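Local coordinates for protein NADP-dependent glyceraldehyde-3-phosphate dehydrogenase (Bacillus halodurans, PDB 3PRL) that probably oxidises glyceraldehyde 3-phosphate to 3-phosphoglycerate with NADP(+), by the non-phosphorylating route of its branch of the aldehyde dehydrogenase family, at residues A39-I43 with T189-L193; L77-D82 with I117-D122; I95-K101 with F162-V166; G262-V268 with A295-V301; Q415-T420 with V438-T444. All coordinates share one frame; numbering follows the deposited sequence. Where two conformers were deposited one is given.

Contacts 1 to 3 lie in the cofactor-binding half of the subunit, whereas contacts 4 and 5 lie together in one mixed sheet of the other half. Contacts 2 to 5 are buried. Contact 1, only partly buried, is apolar and lays an N-terminal strand against the start of helix 192-204; contact 3, its direct neighbour, adds a buried lysine to similar packing. Contact 2, about 22 Å centre to centre from contact 3, is a helix pair with an apolar seam and polar edges, the Asp122 end near another subunit. Contacts 4 and 5, with centres about 9 Å apart, are parallel strand pairs ruled by backbone hydrogen bonds, and adjacent strands 264-268 and 415-419 join them.

Contact 1: residues A39-I43 with T189-L193; sequences ALGSI and TQGSL
Ile43 and Leu193 carry most of this contact, in which strand 39-44 of the small N-terminal sheet lies across the first turn of helix 192-204, which follows strand 182-186 in the Rossmann-like cofactor-binding fold. No hydrogen bond spans the two segments; the packing is apolar. CG2 of Ile43 meets Leu193 CD2 at 3.9 Å, the two side chains crossing at a slant, while Leu193 CD1 reaches CB of Leu40 at 3.9 Å. A branched leucine suits this place because its two methyls serve two strand residues.

Backbone needs explain the two glycines: at phi 157° in Gly41 and 126° in Gly191 a CB would press on the carbonyl O of the residue before, Leu40 or Gln190. Gly191 is the N-cap of the helix, and Glu98 OE2 accepts from Leu193 N in the first turn. Polar side-chain ends are satisfied outside the pair: Ser192 OG bonds to Ala188 O and Ser42 OG to Asn11 OD1.

Thr189, seen to bind NADP(+), touches the strand through its methyl. CG1 of Ile43 lies between its backbone N and carbonyl carbon (chi1 62°), and this turn carries CD1 to 3.9 Å from Thr189 CG2 and 3.7 Å from Ser192 OG.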
# COMPACT_ATOMS: atom_id res chain seq x y z
N ALA D 39 -26.06 33.18 -31.08
CA ALA D 39 -25.22 33.68 -29.97
C ALA D 39 -25.60 33.09 -28.62
O ALA D 39 -26.77 32.82 -28.37
CB ALA D 39 -25.28 35.20 -29.90
N LEU D 40 -24.61 32.87 -27.76
CA LEU D 40 -24.87 32.32 -26.43
C LEU D 40 -24.41 33.28 -25.34
O LEU D 40 -24.97 33.32 -24.24
CB LEU D 40 -24.18 30.96 -26.26
CG LEU D 40 -24.77 29.74 -26.98
CD1 LEU D 40 -23.77 28.58 -26.96
CD2 LEU D 40 -26.10 29.30 -26.39
N GLY D 41 -23.37 34.03 -25.65
CA GLY D 41 -22.81 35.00 -24.74
C GLY D 41 -21.37 35.25 -25.15
O GLY D 41 -20.99 35.01 -26.30
N SER D 42 -20.59 35.74 -24.20
CA SER D 42 -19.20 36.09 -24.45
C SER D 42 -18.33 35.80 -23.23
O SER D 42 -18.83 35.62 -22.11
CB SER D 42 -19.10 37.57 -24.83
OG SER D 42 -19.71 38.37 -23.84
N ILE D 43 -17.02 35.73 -23.45
CA ILE D 43 -16.04 35.64 -22.37
C ILE D 43 -15.04 36.79 -22.50
O ILE D 43 -14.84 37.31 -23.60
CB ILE D 43 -15.29 34.28 -22.35
CG1 ILE D 43 -14.49 34.07 -23.64
CG2 ILE D 43 -16.28 33.14 -22.09
CD1 ILE D 43 -13.52 32.93 -23.57
N THR D 189 -11.82 27.81 -25.27
CA THR D 189 -12.71 28.96 -25.49
C THR D 189 -14.12 28.50 -25.87
O THR D 189 -15.12 29.02 -25.36
CB THR D 189 -12.12 29.98 -26.51
OG1 THR D 189 -11.05 30.69 -25.89
CG2 THR D 189 -13.19 31.00 -26.97
N GLN D 190 -14.19 27.52 -26.76
CA GLN D 190 -15.45 26.83 -26.98
C GLN D 190 -15.60 25.83 -25.82
O GLN D 190 -14.96 24.78 -25.82
CB GLN D 190 -15.48 26.14 -28.35
CG GLN D 190 -16.90 25.93 -28.91
CD GLN D 190 -17.65 27.23 -29.15
OE1 GLN D 190 -17.10 28.19 -29.68
NE2 GLN D 190 -18.93 27.27 -28.75
N GLY D 191 -16.41 26.20 -24.83
CA GLY D 191 -16.51 25.46 -23.57
C GLY D 191 -16.27 26.36 -22.37
O GLY D 191 -16.59 26.00 -21.22
N SER D 192 -15.71 27.54 -22.61
CA SER D 192 -15.47 28.49 -21.54
C SER D 192 -16.73 28.90 -20.75
O SER D 192 -16.64 29.13 -19.54
CB SER D 192 -14.76 29.72 -22.09
OG SER D 192 -13.45 29.38 -22.52
N LEU D 193 -17.90 29.01 -21.40
CA LEU D 193 -19.12 29.34 -20.64
C LEU D 193 -19.53 28.24 -19.66
O LEU D 193 -19.91 28.53 -18.51
CB LEU D 193 -20.32 29.68 -21.53
CG LEU D 193 -20.25 30.69 -22.68
CD1 LEU D 193 -21.51 30.53 -23.50
CD2 LEU D 193 -20.09 32.13 -22.18

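Contact 2: residues L77-D82 with I117-D122; sequences LYAWAD and IRHTAD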
# COMPACT_ATOMS: atom_id res chain seq x y z
N LEU D 77 -15.08 20.33 -1.60
CA LEU D 77 -15.31 19.51 -2.77
C LEU D 77 -16.72 18.94 -2.75
O LEU D 77 -17.45 19.10 -3.71
CB LEU D 77 -14.24 18.42 -2.93
CG LEU D 77 -13.04 18.77 -3.81
CD1 LEU D 77 -12.24 19.97 -3.28
CD2 LEU D 77 -12.11 17.55 -3.99
N TYR D 78 -17.08 18.29 -1.63
CA TYR D 78 -18.42 17.78 -1.39
C TYR D 78 -19.46 18.85 -1.73
O TYR D 78 -20.39 18.59 -2.49
CB TYR D 78 -18.61 17.35 0.08
CG TYR D 78 -17.80 16.16 0.56
CD1 TYR D 78 -17.30 15.22 -0.33
CD2 TYR D 78 -17.58 15.94 1.92
CE1 TYR D 78 -16.57 14.12 0.10
CE2 TYR D 78 -16.85 14.85 2.37
CZ TYR D 78 -16.35 13.94 1.45
OH TYR D 78 -15.63 12.84 1.88
N ALA D 79 -19.27 20.05 -1.17
CA ALA D 79 -20.21 21.18 -1.38
C ALA D 79 -20.33 21.58 -2.84
O ALA D 79 -21.42 21.85 -3.33
CB ALA D 79 -19.79 22.39 -0.54
N TRP D 80 -19.19 21.60 -3.53
CA TRP D 80 -19.15 21.93 -4.95
C TRP D 80 -19.91 20.87 -5.73
O TRP D 80 -20.71 21.20 -6.59
CB TRP D 80 -17.69 22.02 -5.39
CG TRP D 80 -17.44 22.30 -6.84
CD1 TRP D 80 -18.25 22.97 -7.72
CD2 TRP D 80 -16.26 21.97 -7.56
NE1 TRP D 80 -17.64 23.05 -8.94
CE2 TRP D 80 -16.42 22.45 -8.88
CE3 TRP D 80 -15.06 21.31 -7.22
CZ2 TRP D 80 -15.44 22.28 -9.86
CZ3 TRP D 80 -14.10 21.14 -8.19
CH2 TRP D 80 -14.29 21.63 -9.49
N ALA D 81 -19.66 19.60 -5.41
CA ALA D 81 -20.31 18.47 -6.07
C ALA D 81 -21.82 18.54 -5.91
O ALA D 81 -22.56 18.36 -6.89
CB ALA D 81 -19.79 17.17 -5.53
N ASP D 82 -22.27 18.82 -4.69
CA ASP D 82 -23.70 18.96 -4.41
C ASP D 82 -24.34 20.04 -5.28
O ASP D 82 -25.37 19.80 -5.91
CB ASP D 82 -23.95 19.26 -2.92
CG ASP D 82 -23.35 18.22 -1.98
OD1 ASP D 82 -22.82 17.19 -2.45
OD2 ASP D 82 -23.41 18.43 -0.76
N ILE D 117 -15.71 14.37 -8.41
CA ILE D 117 -15.29 15.30 -7.37
C ILE D 117 -15.45 14.68 -5.97
O ILE D 117 -14.58 14.87 -5.11
CB ILE D 117 -16.05 16.65 -7.50
CG1 ILE D 117 -15.62 17.38 -8.78
CG2 ILE D 117 -15.86 17.54 -6.26
CD1 ILE D 117 -16.59 18.43 -9.22
N ARG D 118 -16.54 13.94 -5.73
CA ARG D 118 -16.74 13.33 -4.41
C ARG D 118 -15.73 12.22 -4.15
O ARG D 118 -15.15 12.15 -3.08
CB ARG D 118 -18.17 12.83 -4.24
CG ARG D 118 -19.19 13.95 -4.22
CD ARG D 118 -20.42 13.54 -3.49
NE ARG D 118 -21.61 14.07 -4.14
CZ ARG D 118 -22.28 13.44 -5.10
NH1 ARG D 118 -21.87 12.24 -5.52
NH2 ARG D 118 -23.35 14.01 -5.63
N HIS D 119 -15.51 11.38 -5.15
CA HIS D 119 -14.59 10.24 -5.06
C HIS D 119 -13.14 10.65 -4.92
O HIS D 119 -12.36 9.95 -4.27
CB HIS D 119 -14.77 9.34 -6.27
CG HIS D 119 -14.28 7.95 -6.05
ND1 HIS D 119 -15.11 6.93 -5.64
CD2 HIS D 119 -13.05 7.41 -6.18
CE1 HIS D 119 -14.41 5.82 -5.53
NE2 HIS D 119 -13.15 6.08 -5.84
N THR D 120 -12.79 11.78 -5.56
CA THR D 120 -11.50 12.46 -5.45
C THR D 120 -11.29 13.00 -4.04
O THR D 120 -10.21 12.85 -3.46
CB THR D 120 -11.41 13.67 -6.48
OG1 THR D 120 -11.38 13.18 -7.82
CG2 THR D 120 -10.18 14.50 -6.26
N ALA D 121 -12.31 13.70 -3.53
CA ALA D 121 -12.30 14.16 -2.12
C ALA D 121 -12.00 13.02 -1.13
O ALA D 121 -11.07 13.15 -0.32
CB ALA D 121 -13.59 14.84 -1.77
N ASP D 122 -12.76 11.92 -1.20
CA ASP D 122 -12.58 10.77 -0.28
C ASP D 122 -11.18 10.14 -0.48
O ASP D 122 -10.56 9.66 0.47
CB ASP D 122 -13.63 9.66 -0.47
CG ASP D 122 -15.06 10.17 -0.67
OD1 ASP D 122 -15.52 11.02 0.10
OD2 ASP D 122 -15.75 9.65 -1.59
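Leu77, Ala81, Ile117 and Ala121 form the apolar seam of an antiparallel helix pair, helix 70-86 against helix 103-124, whose short segments run at 171° with axes 8.8 Å apart. The two alanines let the backbones come this near: Ala121 CB lies 3.8 Å from Leu77 CD2, and Ala81 CB rests on the aliphatic stem of Arg118, 3.5 Å from CG. Ile117 uses both branches. Its CG2 nestles against the Leu77 backbone, 3.4 Å from the carbonyl O, and its CD1 sits over one face of the Trp80 six-membered ring in a CH-pi contact, 3.7 Å from the centroid and 6° off the normal. With CG anti to the backbone N (chi1 178°), the indole swings to that side, and its NE1 bonds to Met198 O.

In the fold this pair packs against cofactor-region helices 167-178 and 192-204, and helix 103-124 also faces other subunits; His119 O accepts from Arg126 of the second subunit. At the solvent-facing edge, Asp82 OD1 meets Arg118 NE in a long salt bridge (3.7 Å), and Glu85 is the stronger mate of Arg118. Tyr78 was modelled in two conformers; in one, its OH donates to Asp122 OD1, a doubtful bond.

Contact 3: residues I95-K101 with F162-V166; sequences IMHEVAK and FNYPV
Phe162, seen to bind NADP(+), lies in the loop between strand 144-159 and helix 167-178 of the Rossmann-like cofactor region, and meets Val99, just past the C-terminal end of helix 88-98, through its backbone. Its carbonyl O is 3.4 Å from Val99 CG1, and the edge of its ring faces Val99 CB. Asn163 offers its carbonyl O to Lys101 NZ, a 2.9 Å hydrogen bond in the carbonyl plane. Tyr164 presents one ring face to the same ammonium, a cation-pi contact of 3.9 Å to the centroid and 27° off the normal; its OH bonds to Arg292. A long lysine suits this buried spot, since a bend at chi3 (-63°) steers NZ to both groups and to a salt bridge with Glu109. A methionine in its place would probably leave Asn163 O without this donor and the Glu109 carboxylate without its charged mate. Pro165 CG packs 4.2 Å from Val99 CG1. Val166 ends the segment, its CG2 pressed tightly against Ile95 CD1 at 3.5 Å.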
# COMPACT_ATOMS: atom_id res chain seq x y z
N ILE D 95 -23.90 23.17 -21.71
CA ILE D 95 -23.04 22.22 -22.42
C ILE D 95 -23.63 21.77 -23.78
O ILE D 95 -22.95 21.88 -24.80
CB ILE D 95 -22.66 20.99 -21.57
CG1 ILE D 95 -21.93 21.43 -20.30
CG2 ILE D 95 -21.80 20.05 -22.40
CD1 ILE D 95 -21.77 20.31 -19.25
N MET D 96 -24.87 21.27 -23.80
CA MET D 96 -25.43 20.80 -25.08
C MET D 96 -25.40 21.87 -26.18
O MET D 96 -25.04 21.56 -27.31
CB MET D 96 -26.81 20.10 -24.99
CG MET D 96 -27.88 20.82 -24.25
SD MET D 96 -29.54 20.69 -24.96
CE MET D 96 -30.12 22.31 -24.46
N HIS D 97 -25.72 23.11 -25.83
CA HIS D 97 -25.66 24.20 -26.81
C HIS D 97 -24.22 24.53 -27.22
O HIS D 97 -23.90 24.52 -28.41
CB HIS D 97 -26.35 25.48 -26.30
CG HIS D 97 -27.85 25.43 -26.32
ND1 HIS D 97 -28.62 25.67 -25.20
CD2 HIS D 97 -28.72 25.18 -27.33
CE1 HIS D 97 -29.90 25.57 -25.52
NE2 HIS D 97 -29.99 25.27 -26.80
N GLU D 98 -23.37 24.79 -26.22
CA GLU D 98 -22.04 25.40 -26.42
C GLU D 98 -21.08 24.53 -27.22
O GLU D 98 -20.31 25.03 -28.05
CB GLU D 98 -21.39 25.74 -25.05
CG GLU D 98 -20.46 26.95 -25.07
CD GLU D 98 -19.60 27.09 -23.80
OE1 GLU D 98 -19.89 26.41 -22.78
OE2 GLU D 98 -18.62 27.87 -23.82
N VAL D 99 -21.10 23.23 -26.92
CA VAL D 99 -20.22 22.28 -27.58
C VAL D 99 -21.00 21.27 -28.43
O VAL D 99 -20.43 20.31 -28.97
CB VAL D 99 -19.20 21.64 -26.59
CG1 VAL D 99 -18.43 22.74 -25.85
CG2 VAL D 99 -19.90 20.71 -25.59
N ALA D 100 -22.31 21.52 -28.58
CA ALA D 100 -23.21 20.69 -29.39
C ALA D 100 -23.26 19.21 -28.97
O ALA D 100 -23.25 18.30 -29.82
CB ALA D 100 -22.90 20.85 -30.88
N LYS D 101 -23.32 18.97 -27.67
CA LYS D 101 -23.38 17.62 -27.12
C LYS D 101 -24.84 17.18 -26.92
O LYS D 101 -25.61 17.92 -26.35
CB LYS D 101 -22.63 17.59 -25.78
CG LYS D 101 -22.65 16.27 -25.02
CD LYS D 101 -21.61 16.27 -23.91
CE LYS D 101 -20.18 16.39 -24.47
NZ LYS D 101 -19.16 15.78 -23.57
N PHE D 162 -12.80 21.25 -25.36
CA PHE D 162 -14.22 21.48 -25.65
C PHE D 162 -15.03 20.18 -25.50
O PHE D 162 -16.22 20.21 -25.20
CB PHE D 162 -14.41 22.07 -27.07
CG PHE D 162 -14.36 21.05 -28.18
CD1 PHE D 162 -15.49 20.28 -28.49
CD2 PHE D 162 -13.18 20.85 -28.90
CE1 PHE D 162 -15.45 19.31 -29.51
CE2 PHE D 162 -13.13 19.89 -29.92
CZ PHE D 162 -14.28 19.11 -30.22
N ASN D 163 -14.34 19.08 -25.80
CA ASN D 163 -14.65 17.68 -25.53
C ASN D 163 -15.62 17.52 -24.35
O ASN D 163 -16.77 17.09 -24.50
CB ASN D 163 -13.29 17.04 -25.11
CG ASN D 163 -12.94 15.76 -25.86
OD1 ASN D 163 -11.95 15.10 -25.52
ND2 ASN D 163 -13.69 15.43 -26.90
N TYR D 164 -15.10 17.83 -23.17
CA TYR D 164 -15.77 17.63 -21.90
C TYR D 164 -15.40 18.84 -21.06
O TYR D 164 -14.42 18.83 -20.35
CB TYR D 164 -15.27 16.34 -21.23
CG TYR D 164 -15.59 15.05 -21.95
CD1 TYR D 164 -16.66 14.25 -21.55
CD2 TYR D 164 -14.80 14.60 -23.02
CE1 TYR D 164 -16.96 13.05 -22.21
CE2 TYR D 164 -15.08 13.40 -23.69
CZ TYR D 164 -16.17 12.63 -23.28
OH TYR D 164 -16.47 11.45 -23.92
N PRO D 165 -16.18 19.92 -21.16
CA PRO D 165 -15.78 21.20 -20.58
C PRO D 165 -16.16 21.38 -19.09
O PRO D 165 -15.85 22.40 -18.50
CB PRO D 165 -16.50 22.20 -21.47
CG PRO D 165 -17.76 21.49 -21.86
CD PRO D 165 -17.44 20.03 -21.93
N VAL D 166 -16.85 20.40 -18.52
CA VAL D 166 -17.11 20.38 -17.09
C VAL D 166 -16.31 19.19 -16.54
O VAL D 166 -15.44 19.36 -15.69
CB VAL D 166 -18.66 20.35 -16.78
CG1 VAL D 166 -18.95 20.19 -15.32
CG2 VAL D 166 -19.29 21.65 -17.25

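Contact 4: residues G262-V268 with A295-V301; sequences GKDPAIV and AIKRVFV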
# COMPACT_ATOMS: atom_id res chain seq x y z
N GLY D 262 -5.95 9.97 -29.88
CA GLY D 262 -5.90 8.53 -30.01
C GLY D 262 -6.28 8.09 -31.39
O GLY D 262 -6.93 8.82 -32.14
N LYS D 263 -5.83 6.90 -31.77
CA LYS D 263 -6.48 6.17 -32.86
C LYS D 263 -6.71 4.74 -32.35
O LYS D 263 -6.04 3.79 -32.81
CB LYS D 263 -5.63 6.23 -34.13
CG LYS D 263 -6.33 5.82 -35.43
CD LYS D 263 -7.13 6.95 -36.09
CE LYS D 263 -7.66 6.48 -37.45
NZ LYS D 263 -8.48 7.49 -38.21
N ASP D 264 -7.62 4.59 -31.38
CA ASP D 264 -7.85 3.28 -30.75
C ASP D 264 -8.31 2.24 -31.79
O ASP D 264 -9.26 2.47 -32.52
CB ASP D 264 -8.86 3.34 -29.57
CG ASP D 264 -8.48 4.34 -28.48
OD1 ASP D 264 -7.27 4.62 -28.26
OD2 ASP D 264 -9.41 4.87 -27.82
N PRO D 265 -7.60 1.10 -31.88
CA PRO D 265 -8.04 0.02 -32.76
C PRO D 265 -9.05 -0.89 -32.10
O PRO D 265 -9.04 -1.08 -30.87
CB PRO D 265 -6.76 -0.76 -33.03
CG PRO D 265 -5.89 -0.50 -31.80
CD PRO D 265 -6.21 0.91 -31.40
N ALA D 266 -9.93 -1.45 -32.92
CA ALA D 266 -10.76 -2.56 -32.49
C ALA D 266 -10.20 -3.76 -33.23
O ALA D 266 -10.08 -3.73 -34.45
CB ALA D 266 -12.19 -2.32 -32.86
N ILE D 267 -9.82 -4.78 -32.48
CA ILE D 267 -9.34 -6.02 -33.09
C ILE D 267 -10.41 -7.08 -32.93
O ILE D 267 -10.85 -7.35 -31.81
CB ILE D 267 -7.99 -6.45 -32.47
CG1 ILE D 267 -6.98 -5.30 -32.60
CG2 ILE D 267 -7.50 -7.74 -33.12
CD1 ILE D 267 -5.58 -5.58 -32.08
N VAL D 268 -10.84 -7.65 -34.06
CA VAL D 268 -11.89 -8.67 -34.09
C VAL D 268 -11.35 -9.98 -34.71
O VAL D 268 -11.09 -10.04 -35.91
CB VAL D 268 -13.14 -8.17 -34.84
CG1 VAL D 268 -14.37 -8.95 -34.43
CG2 VAL D 268 -13.38 -6.67 -34.58
N ALA D 295 -11.82 6.49 -28.00
CA ALA D 295 -12.87 6.02 -28.90
C ALA D 295 -12.24 5.12 -29.93
O ALA D 295 -11.13 5.38 -30.39
CB ALA D 295 -13.55 7.18 -29.60
N ILE D 296 -12.97 4.07 -30.31
CA ILE D 296 -12.55 3.20 -31.39
C ILE D 296 -12.61 3.97 -32.72
O ILE D 296 -13.64 4.54 -33.08
CB ILE D 296 -13.44 1.95 -31.45
CG1 ILE D 296 -13.23 1.05 -30.21
CG2 ILE D 296 -13.28 1.21 -32.78
CD1 ILE D 296 -11.92 0.32 -30.15
N LYS D 297 -11.51 4.00 -33.45
CA LYS D 297 -11.44 4.76 -34.69
C LYS D 297 -10.85 3.93 -35.81
O LYS D 297 -10.59 4.45 -36.87
CB LYS D 297 -10.59 6.01 -34.49
CG LYS D 297 -11.22 7.09 -33.63
CD LYS D 297 -10.17 8.03 -33.20
CE LYS D 297 -10.71 9.10 -32.29
NZ LYS D 297 -9.68 9.42 -31.25
N ARG D 298 -10.66 2.64 -35.57
CA ARG D 298 -10.01 1.71 -36.49
C ARG D 298 -10.51 0.31 -36.20
O ARG D 298 -10.43 -0.14 -35.05
CB ARG D 298 -8.50 1.69 -36.23
CG ARG D 298 -7.64 2.61 -37.05
CD ARG D 298 -6.18 2.16 -36.92
NE ARG D 298 -5.61 2.41 -35.59
CZ ARG D 298 -4.31 2.27 -35.29
NH1 ARG D 298 -3.44 1.90 -36.23
NH2 ARG D 298 -3.88 2.52 -34.05
N VAL D 299 -11.00 -0.40 -37.21
CA VAL D 299 -11.29 -1.82 -37.02
C VAL D 299 -10.36 -2.70 -37.85
O VAL D 299 -10.44 -2.73 -39.07
CB VAL D 299 -12.75 -2.19 -37.35
CG1 VAL D 299 -12.99 -3.68 -37.07
CG2 VAL D 299 -13.74 -1.33 -36.57
N PHE D 300 -9.48 -3.42 -37.17
CA PHE D 300 -8.78 -4.53 -37.81
C PHE D 300 -9.62 -5.79 -37.59
O PHE D 300 -9.74 -6.26 -36.46
CB PHE D 300 -7.38 -4.74 -37.20
CG PHE D 300 -6.49 -3.53 -37.26
CD1 PHE D 300 -5.90 -3.15 -38.46
CD2 PHE D 300 -6.22 -2.80 -36.12
CE1 PHE D 300 -5.07 -2.04 -38.52
CE2 PHE D 300 -5.38 -1.69 -36.17
CZ PHE D 300 -4.80 -1.31 -37.36
N VAL D 301 -10.21 -6.31 -38.66
CA VAL D 301 -11.08 -7.49 -38.55
C VAL D 301 -10.57 -8.66 -39.39
O VAL D 301 -10.25 -8.49 -40.56
CB VAL D 301 -12.57 -7.16 -38.92
CG1 VAL D 301 -12.70 -6.65 -40.34
CG2 VAL D 301 -13.47 -8.36 -38.69
O HOH W 1 -11.05 7.24 -37.40
O HOH W 2 -8.94 6.83 -30.31
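Arg298 and Lys263 cross at about a right angle near the N-terminal ends of two parallel strands. The guanidinium turns its edge to Lys263 O and grips this one atom side-on: NH2 donates at 2.8 Å in the carbonyl plane, whereas NE, at 3.1 Å, comes from above that plane. The arginine stem covers Lys263 CG, and the Lys263 amine heads away to water 1 and the carbonyls of Val382 and Glu385. A leucine in place of Arg298 would probably leave Lys263 O without both donors and Lys263 CG without its cover. Lys297 reaches back toward Gly262, NZ bonding to Gly262 O at 3.0 Å from 55° out of the carbonyl plane, with Glu386 as salt-bridge partner. Asp264 suits the turn into the strand: its OD2 accepts from Ala295 N at 2.9 Å on the anti side, tilted out of the carboxylate plane, and OD1 takes Gln415 N.

Further on, Pro265 lies side by side with Arg298 and sets its CB 3.6 Å from Phe300 CE2, at the ring edge. Small Ala266 faces the opposite side of the sheet with Val268, Val299 and Val301, and bonds such as Val268 N to Phe300 O (3.0 Å) tie the backbones. The pair forms the strands of a beta-alpha-beta unit whose helix 274-286 covers Ala266 and Val268; helix 400-409 covers Pro265, Ile267 and Phe300, and strands 415-419 and 391-397 flank it.

Contact 5: residues Q415-T420 with V438-T444; sequences QASIFT and VHINAKT
Ala416, Ser417 and Ile418 pair with Val438, His439 and Ile440 in a parallel strand contact, the two strands of the beta-alpha-beta unit 415-419, 423-431, 437-440. Backbone bonds such as His439 N to Ala416 O (2.8 Å) run along it. On one side of the sheet, Ile418 CG1 meets Val438 CG1 at 3.8 Å, the side chains crossing obliquely, and Ile418 and Ile440 pack on helix 423-431. On the other, Ser417 OG donates to Ala442 O on a lone pair (3.1 Å). Asn441, just after the strand, sits at phi 64°, a backbone region asparagine tolerates well; its ND2 meets Thr420 O at 2.7 Å, near the amide plane, and its OD1 takes a weak bond from Thr420 N. Val438 and His439 pair with a strand of the third subunit, so the sheet crosses the interface. His439 NE2 gives Gln415 OE1 a weak, bent bond (2.7 Å, 127°). Gln415 NE2 donates to Glu445 O, consistent with this amide orientation, held mainly there and more weakly at OE1.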
# COMPACT_ATOMS: atom_id res chain seq x y z
N GLN D 415 -5.57 3.76 -26.16
CA GLN D 415 -6.28 2.57 -25.71
C GLN D 415 -6.54 1.62 -26.88
O GLN D 415 -6.23 1.95 -28.01
CB GLN D 415 -7.59 2.99 -25.02
CG GLN D 415 -7.40 3.55 -23.60
CD GLN D 415 -8.66 3.43 -22.73
OE1 GLN D 415 -9.64 2.83 -23.14
NE2 GLN D 415 -8.60 3.97 -21.50
N ALA D 416 -7.09 0.43 -26.60
CA ALA D 416 -7.43 -0.55 -27.65
C ALA D 416 -8.43 -1.59 -27.16
O ALA D 416 -8.54 -1.84 -25.95
CB ALA D 416 -6.16 -1.26 -28.17
N SER D 417 -9.13 -2.22 -28.11
CA SER D 417 -10.02 -3.34 -27.83
C SER D 417 -9.58 -4.63 -28.55
O SER D 417 -9.18 -4.56 -29.72
CB SER D 417 -11.45 -3.00 -28.27
OG SER D 417 -11.91 -1.78 -27.71
N ILE D 418 -9.64 -5.78 -27.86
CA ILE D 418 -9.53 -7.09 -28.51
C ILE D 418 -10.85 -7.85 -28.34
O ILE D 418 -11.41 -7.91 -27.23
CB ILE D 418 -8.36 -7.99 -27.94
CG1 ILE D 418 -7.13 -7.16 -27.53
CG2 ILE D 418 -8.00 -9.13 -28.92
CD1 ILE D 418 -6.46 -6.42 -28.67
N PHE D 419 -11.34 -8.43 -29.43
CA PHE D 419 -12.59 -9.19 -29.44
C PHE D 419 -12.38 -10.67 -29.82
O PHE D 419 -11.87 -10.99 -30.91
CB PHE D 419 -13.60 -8.51 -30.35
CG PHE D 419 -14.09 -7.17 -29.84
CD1 PHE D 419 -15.17 -7.10 -28.97
CD2 PHE D 419 -13.47 -5.99 -30.24
CE1 PHE D 419 -15.64 -5.87 -28.50
CE2 PHE D 419 -13.91 -4.75 -29.78
CZ PHE D 419 -15.00 -4.69 -28.90
N THR D 420 -12.77 -11.55 -28.91
CA THR D 420 -12.39 -12.97 -28.93
C THR D 420 -13.15 -13.69 -27.83
O THR D 420 -13.53 -13.08 -26.83
CB THR D 420 -10.90 -13.17 -28.56
OG1 THR D 420 -10.15 -11.98 -28.84
CG2 THR D 420 -10.30 -14.34 -29.31
N VAL D 438 -5.76 -1.83 -22.42
CA VAL D 438 -6.40 -2.78 -23.33
C VAL D 438 -7.73 -3.22 -22.71
O VAL D 438 -7.77 -3.61 -21.54
CB VAL D 438 -5.52 -4.02 -23.57
CG1 VAL D 438 -6.23 -5.03 -24.47
CG2 VAL D 438 -4.16 -3.62 -24.17
N HIS D 439 -8.80 -3.15 -23.50
CA HIS D 439 -10.11 -3.64 -23.08
C HIS D 439 -10.42 -4.97 -23.76
O HIS D 439 -10.43 -5.05 -24.99
CB HIS D 439 -11.21 -2.64 -23.44
CG HIS D 439 -11.13 -1.34 -22.71
ND1 HIS D 439 -12.01 -1.00 -21.70
CD2 HIS D 439 -10.29 -0.29 -22.84
CE1 HIS D 439 -11.71 0.20 -21.24
NE2 HIS D 439 -10.67 0.65 -21.91
N ILE D 440 -10.69 -6.00 -22.95
CA ILE D 440 -11.14 -7.30 -23.48
C ILE D 440 -12.67 -7.39 -23.64
O ILE D 440 -13.43 -7.38 -22.66
CB ILE D 440 -10.61 -8.50 -22.63
CG1 ILE D 440 -9.10 -8.36 -22.35
CG2 ILE D 440 -10.93 -9.85 -23.32
CD1 ILE D 440 -8.23 -8.17 -23.58
N ASN D 441 -13.10 -7.51 -24.91
CA ASN D 441 -14.50 -7.72 -25.25
C ASN D 441 -15.42 -6.58 -24.86
O ASN D 441 -16.57 -6.80 -24.51
CB ASN D 441 -15.03 -9.03 -24.65
CG ASN D 441 -14.78 -10.22 -25.54
OD1 ASN D 441 -14.88 -10.13 -26.77
ND2 ASN D 441 -14.45 -11.34 -24.93
N ALA D 442 -14.88 -5.37 -24.91
CA ALA D 442 -15.64 -4.16 -24.61
C ALA D 442 -14.94 -3.00 -25.29
O ALA D 442 -13.78 -3.14 -25.71
CB ALA D 442 -15.69 -3.92 -23.11
N LYS D 443 -15.64 -1.88 -25.38
CA LYS D 443 -15.13 -0.72 -26.10
C LYS D 443 -14.03 -0.04 -25.29
O LYS D 443 -13.80 -0.40 -24.13
CB LYS D 443 -16.26 0.27 -26.41
CG LYS D 443 -16.96 0.89 -25.19
CD LYS D 443 -18.32 1.49 -25.57
CE LYS D 443 -18.93 2.33 -24.46
NZ LYS D 443 -20.39 2.67 -24.73
N THR D 444 -13.34 0.92 -25.91
CA THR D 444 -12.38 1.73 -25.16
C THR D 444 -13.13 2.87 -24.47
O THR D 444 -14.09 3.39 -25.00
CB THR D 444 -11.20 2.29 -26.02
OG1 THR D 444 -11.72 3.03 -27.12
CG2 THR D 444 -10.36 1.16 -26.57